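Local structure of putative transcriptional regulator, IclR family (Arthrobacter aurescens, 3OBF) at residues A[100-112]-A[116-129]. The protein probably acts as a DNA-binding transcription factor of the IclR family; this chain is its C-terminal, GAF-related domain. Sequence-based numbering, arbitrary orientation.
Sequences LRLKESMERGWAV and ETSIEEVGVASPVY
With CG turned away from the backbone N (chi1 -160°) and an extended chain to NE, Arg-101 reaches from helix 92-108 to meet Glu-116, whose own extended chain comes from the opposite direction. The grip is end-on: Arg-101 NH1 donates to the syn lone pair of Glu-116 OE1 at 3.0 Å. Arg-101 NH2 meets Glu-116 OE2 at 2.8 Å. Guanidinium and carboxylate planes are twisted 43° apart. Arg-101 NH2 also bonds Val-112 O (2.8 Å), and Gln-65 OE1 accepts from Arg-101 NE. Just past the helix, Gly-109 takes a positive phi (105°), where a side chain would jam against the preceding carbonyl O. Gly-109 O accepts from Ser-126 OG at 2.9 Å on an in-plane lone pair, a small hydroxyl tying this turn to strand 121-129. Ala-111 and Ala-125 form an antiparallel hydrogen-bonded pair. On the face that Val-112 and Val-124 share, Val-124 CG1 packs 3.9 Å from Trp-110 CD1. The bent selenomethionine Met-106 slides past Pro-127, Met-106 CE lying 3.9 Å from Pro-127 CG. Helix 92-108 is thus packed on hairpin 111-114/121-129 at the edge of the domain's antiparallel sheet, and Glu-116 OE2, which also receives Phe-114 N, is probably ionised.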
loop_
_atom_site.group_PDB
_atom_site.type_symbol
_atom_site.label_atom_id
_atom_site.label_comp_id
_atom_site.label_asym_id
_atom_site.label_seq_id
_atom_site.Cartn_x
_atom_site.Cartn_y
_atom_site.Cartn_z
ATOM N N LEU A 100 15.455 3.669 4.089
ATOM C CA LEU A 100 15.175 5.102 4.239
ATOM C C LEU A 100 13.880 5.438 3.530
ATOM O O LEU A 100 13.058 6.197 4.052
ATOM C CB LEU A 100 16.322 5.957 3.679
ATOM C CG LEU A 100 16.207 7.494 3.592
ATOM C CD1 LEU A 100 15.695 8.156 4.891
ATOM C CD2 LEU A 100 17.535 8.132 3.201
ATOM N N ARG A 101 13.683 4.837 2.359
ATOM C CA ARG A 101 12.456 5.024 1.595
ATOM C C ARG A 101 11.222 4.587 2.418
ATOM O O ARG A 101 10.158 5.197 2.341
ATOM C CB ARG A 101 12.566 4.280 0.270
ATOM C CG ARG A 101 11.627 4.744 -0.791
ATOM C CD ARG A 101 11.409 3.627 -1.816
ATOM N NE ARG A 101 10.279 3.937 -2.696
ATOM C CZ ARG A 101 10.374 4.286 -3.979
ATOM N NH1 ARG A 101 11.559 4.369 -4.572
ATOM N NH2 ARG A 101 9.271 4.538 -4.665
ATOM N N LEU A 102 11.393 3.551 3.229
ATOM C CA LEU A 102 10.364 3.097 4.150
ATOM C C LEU A 102 10.047 4.168 5.207
ATOM O O LEU A 102 8.887 4.571 5.370
ATOM C CB LEU A 102 10.755 1.750 4.797
ATOM C CG LEU A 102 10.935 0.543 3.865
ATOM C CD1 LEU A 102 11.045 -0.707 4.683
ATOM C CD2 LEU A 102 9.788 0.423 2.808
ATOM N N LYS A 103 11.075 4.661 5.881
ATOM C CA LYS A 103 10.880 5.691 6.904
ATOM C C LYS A 103 10.239 6.944 6.312
ATOM O O LYS A 103 9.363 7.540 6.937
ATOM C CB LYS A 103 12.197 6.048 7.612
ATOM C CG LYS A 103 12.596 5.068 8.743
ATOM C CD LYS A 103 14.059 5.308 9.184
ATOM C CE LYS A 103 14.627 4.087 9.888
ATOM N NZ LYS A 103 16.011 3.852 9.425
ATOM N N GLU A 104 10.659 7.333 5.109
ATOM C CA GLU A 104 10.085 8.514 4.466
ATOM C C GLU A 104 8.597 8.346 4.190
ATOM O O GLU A 104 7.829 9.302 4.258
ATOM C CB GLU A 104 10.860 8.882 3.204
ATOM C CG GLU A 104 12.277 9.412 3.556
ATOM C CD GLU A 104 13.099 9.810 2.349
ATOM O OE1 GLU A 104 12.926 9.196 1.270
ATOM O OE2 GLU A 104 13.917 10.754 2.479
ATOM N N SER A 105 8.183 7.120 3.912
ATOM C CA SER A 105 6.793 6.888 3.608
ATOM C C SER A 105 5.939 7.043 4.866
ATOM O O SER A 105 4.841 7.574 4.808
ATOM C CB SER A 105 6.610 5.532 2.935
ATOM O OG SER A 105 6.861 4.474 3.848
HETATM N N MSE A 106 6.472 6.620 6.007
HETATM C CA MSE A 106 5.776 6.758 7.288
HETATM C C MSE A 106 5.602 8.225 7.641
HETATM O O MSE A 106 4.532 8.640 8.093
HETATM C CB MSE A 106 6.534 6.026 8.405
HETATM C CG MSE A 106 6.466 4.494 8.331
HETATM SE SE MSE A 106 4.613 3.737 8.343
HETATM C CE MSE A 106 4.297 3.471 6.373
ATOM N N GLU A 107 6.646 9.021 7.424
ATOM C CA GLU A 107 6.579 10.448 7.701
ATOM C C GLU A 107 5.738 11.207 6.660
ATOM O O GLU A 107 5.105 12.206 6.997
ATOM C CB GLU A 107 7.985 11.053 7.859
ATOM C CG GLU A 107 8.838 10.375 8.957
ATOM C CD GLU A 107 8.850 11.129 10.297
ATOM O OE1 GLU A 107 9.591 12.131 10.419
ATOM O OE2 GLU A 107 8.136 10.704 11.236
ATOM N N ARG A 108 5.709 10.735 5.411
ATOM C CA ARG A 108 4.811 11.356 4.395
ATOM C C ARG A 108 3.337 10.956 4.626
ATOM O O ARG A 108 2.435 11.764 4.426
ATOM C CB ARG A 108 5.249 11.011 2.963
ATOM C CG ARG A 108 4.416 11.663 1.852
ATOM C CD ARG A 108 5.084 11.444 0.477
ATOM N NE ARG A 108 5.484 10.063 0.380
ATOM C CZ ARG A 108 6.737 9.617 0.242
ATOM N NH1 ARG A 108 7.776 10.447 0.088
ATOM N NH2 ARG A 108 6.932 8.312 0.215
ATOM N N GLY A 109 3.117 9.707 5.049
ATOM C CA GLY A 109 1.781 9.186 5.292
ATOM C C GLY A 109 1.322 8.238 4.198
ATOM O O GLY A 109 0.245 7.628 4.310
ATOM N N TRP A 110 2.124 8.117 3.140
ATOM C CA TRP A 110 1.865 7.144 2.083
ATOM C C TRP A 110 3.155 6.746 1.351
ATOM O O TRP A 110 4.072 7.531 1.258
ATOM C CB TRP A 110 0.822 7.651 1.081
ATOM C CG TRP A 110 1.270 8.852 0.238
ATOM C CD1 TRP A 110 1.904 8.822 -0.990
ATOM C CD2 TRP A 110 1.075 10.243 0.555
ATOM N NE1 TRP A 110 2.111 10.115 -1.449
ATOM C CE2 TRP A 110 1.620 11.000 -0.520
ATOM C CE3 TRP A 110 0.499 10.917 1.639
ATOM C CZ2 TRP A 110 1.615 12.395 -0.532
ATOM C CZ3 TRP A 110 0.487 12.314 1.629
ATOM C CH2 TRP A 110 1.051 13.038 0.549
ATOM N N ALA A 111 3.224 5.504 0.877
ATOM C CA ALA A 111 4.301 5.055 0.010
ATOM C C ALA A 111 3.869 5.216 -1.428
ATOM O O ALA A 111 2.657 5.277 -1.745
ATOM C CB ALA A 111 4.672 3.604 0.306
ATOM N N VAL A 112 4.871 5.292 -2.289
ATOM C CA VAL A 112 4.713 5.596 -3.681
ATOM C C VAL A 112 5.413 4.540 -4.556
ATOM O O VAL A 112 6.538 4.137 -4.280
ATOM C CB VAL A 112 5.335 6.975 -3.972
ATOM C CG1 VAL A 112 5.635 7.116 -5.428
ATOM C CG2 VAL A 112 4.395 8.102 -3.516
ATOM N N GLU A 116 7.458 1.798 -11.018
ATOM C CA GLU A 116 8.704 1.212 -10.558
ATOM C C GLU A 116 8.716 -0.330 -10.428
ATOM O O GLU A 116 9.779 -0.919 -10.250
ATOM C CB GLU A 116 9.138 1.866 -9.244
ATOM C CG GLU A 116 9.471 3.351 -9.358
ATOM C CD GLU A 116 9.717 3.969 -7.993
ATOM O OE1 GLU A 116 10.855 3.846 -7.483
ATOM O OE2 GLU A 116 8.767 4.570 -7.422
ATOM N N THR A 117 7.548 -0.969 -10.501
ATOM C CA THR A 117 7.480 -2.431 -10.604
ATOM C C THR A 117 7.014 -2.838 -12.000
ATOM O O THR A 117 7.275 -3.943 -12.466
ATOM C CB THR A 117 6.536 -3.039 -9.555
ATOM O OG1 THR A 117 5.208 -2.556 -9.771
ATOM C CG2 THR A 117 6.977 -2.651 -8.170
ATOM N N SER A 118 6.309 -1.919 -12.643
ATOM C CA SER A 118 5.749 -2.098 -13.972
ATOM C C SER A 118 5.617 -0.691 -14.582
ATOM O O SER A 118 5.003 0.198 -13.964
ATOM C CB SER A 118 4.386 -2.808 -13.863
ATOM O OG SER A 118 3.700 -2.774 -15.105
ATOM N N ILE A 119 6.210 -0.479 -15.767
ATOM C CA ILE A 119 6.247 0.858 -16.415
ATOM C C ILE A 119 4.865 1.490 -16.683
ATOM O O ILE A 119 4.763 2.705 -16.895
ATOM C CB ILE A 119 7.077 0.868 -17.741
ATOM C CG1 ILE A 119 6.735 -0.362 -18.599
ATOM C CG2 ILE A 119 8.591 0.988 -17.444
ATOM C CD1 ILE A 119 7.328 -0.339 -20.018
ATOM N N GLU A 120 3.815 0.668 -16.687
ATOM C CA GLU A 120 2.455 1.133 -16.992
ATOM C C GLU A 120 1.516 1.146 -15.756
ATOM O O GLU A 120 0.292 1.272 -15.889
ATOM C CB GLU A 120 1.852 0.311 -18.154
ATOM C CG GLU A 120 1.301 -1.081 -17.739
ATOM C CD GLU A 120 0.788 -1.926 -18.914
ATOM O OE1 GLU A 120 1.551 -2.139 -19.901
ATOM O OE2 GLU A 120 -0.378 -2.387 -18.834
ATOM N N GLU A 121 2.079 0.997 -14.558
ATOM C CA GLU A 121 1.250 1.072 -13.353
ATOM C C GLU A 121 1.878 1.945 -12.289
ATOM O O GLU A 121 3.089 1.977 -12.117
ATOM C CB GLU A 121 0.977 -0.307 -12.742
ATOM C CG GLU A 121 0.668 -1.458 -13.695
ATOM C CD GLU A 121 0.647 -2.806 -12.953
ATOM O OE1 GLU A 121 1.304 -2.943 -11.882
ATOM O OE2 GLU A 121 -0.040 -3.730 -13.435
ATOM N N VAL A 122 1.020 2.608 -11.544
ATOM C CA VAL A 122 1.410 3.490 -10.465
ATOM C C VAL A 122 0.669 3.005 -9.204
ATOM O O VAL A 122 -0.312 2.277 -9.320
ATOM C CB VAL A 122 1.007 4.900 -10.875
ATOM C CG1 VAL A 122 0.439 5.715 -9.749
ATOM C CG2 VAL A 122 2.137 5.591 -11.595
ATOM N N GLY A 123 1.134 3.390 -8.014
ATOM C CA GLY A 123 0.432 3.083 -6.783
ATOM C C GLY A 123 0.816 3.945 -5.603
ATOM O O GLY A 123 1.976 4.367 -5.461
ATOM N N VAL A 124 -0.160 4.225 -4.753
ATOM C CA VAL A 124 0.128 4.757 -3.442
ATOM C C VAL A 124 -0.585 3.891 -2.408
ATOM O O VAL A 124 -1.648 3.376 -2.678
ATOM C CB VAL A 124 -0.341 6.236 -3.279
ATOM C CG1 VAL A 124 0.483 7.204 -4.185
ATOM C CG2 VAL A 124 -1.862 6.361 -3.537
ATOM N N ALA A 125 -0.008 3.752 -1.222
ATOM C CA ALA A 125 -0.616 2.963 -0.156
ATOM C C ALA A 125 -0.325 3.597 1.218
ATOM O O ALA A 125 0.741 4.203 1.412
ATOM C CB ALA A 125 -0.103 1.534 -0.209
ATOM N N SER A 126 -1.228 3.379 2.155
ATOM C CA SER A 126 -1.142 3.942 3.512
ATOM C C SER A 126 -1.513 2.904 4.578
ATOM O O SER A 126 -2.320 2.027 4.308
ATOM C CB SER A 126 -2.080 5.145 3.652
ATOM O OG SER A 126 -1.680 6.163 2.738
ATOM N N PRO A 127 -0.923 3.001 5.789
ATOM C CA PRO A 127 -1.142 1.961 6.803
ATOM C C PRO A 127 -2.431 2.196 7.600
ATOM O O PRO A 127 -2.871 3.326 7.735
ATOM C CB PRO A 127 0.111 2.057 7.695
ATOM C CG PRO A 127 0.545 3.554 7.550
ATOM C CD PRO A 127 0.155 3.952 6.157
ATOM N N VAL A 128 -3.034 1.111 8.086
ATOM C CA VAL A 128 -4.217 1.153 8.919
ATOM C C VAL A 128 -3.758 0.548 10.217
ATOM O O VAL A 128 -3.047 -0.455 10.192
ATOM C CB VAL A 128 -5.350 0.287 8.300
ATOM C CG1 VAL A 128 -6.512 0.086 9.302
ATOM C CG2 VAL A 128 -5.858 0.933 7.016
ATOM N N TYR A 129 -4.119 1.164 11.341
ATOM C CA TYR A 129 -3.738 0.659 12.671
ATOM C C TYR A 129 -4.937 0.262 13.526
ATOM O O TYR A 129 -6.014 0.845 13.391
ATOM C CB TYR A 129 -2.924 1.707 13.456
ATOM C CG TYR A 129 -1.666 2.110 12.763
ATOM C CD1 TYR A 129 -0.504 1.379 12.922
ATOM C CD2 TYR A 129 -1.639 3.237 11.955
ATOM C CE1 TYR A 129 0.684 1.765 12.264
ATOM C CE2 TYR A 129 -0.479 3.636 11.320
ATOM C CZ TYR A 129 0.672 2.892 11.476
ATOM O OH TYR A 129 1.804 3.286 10.816
#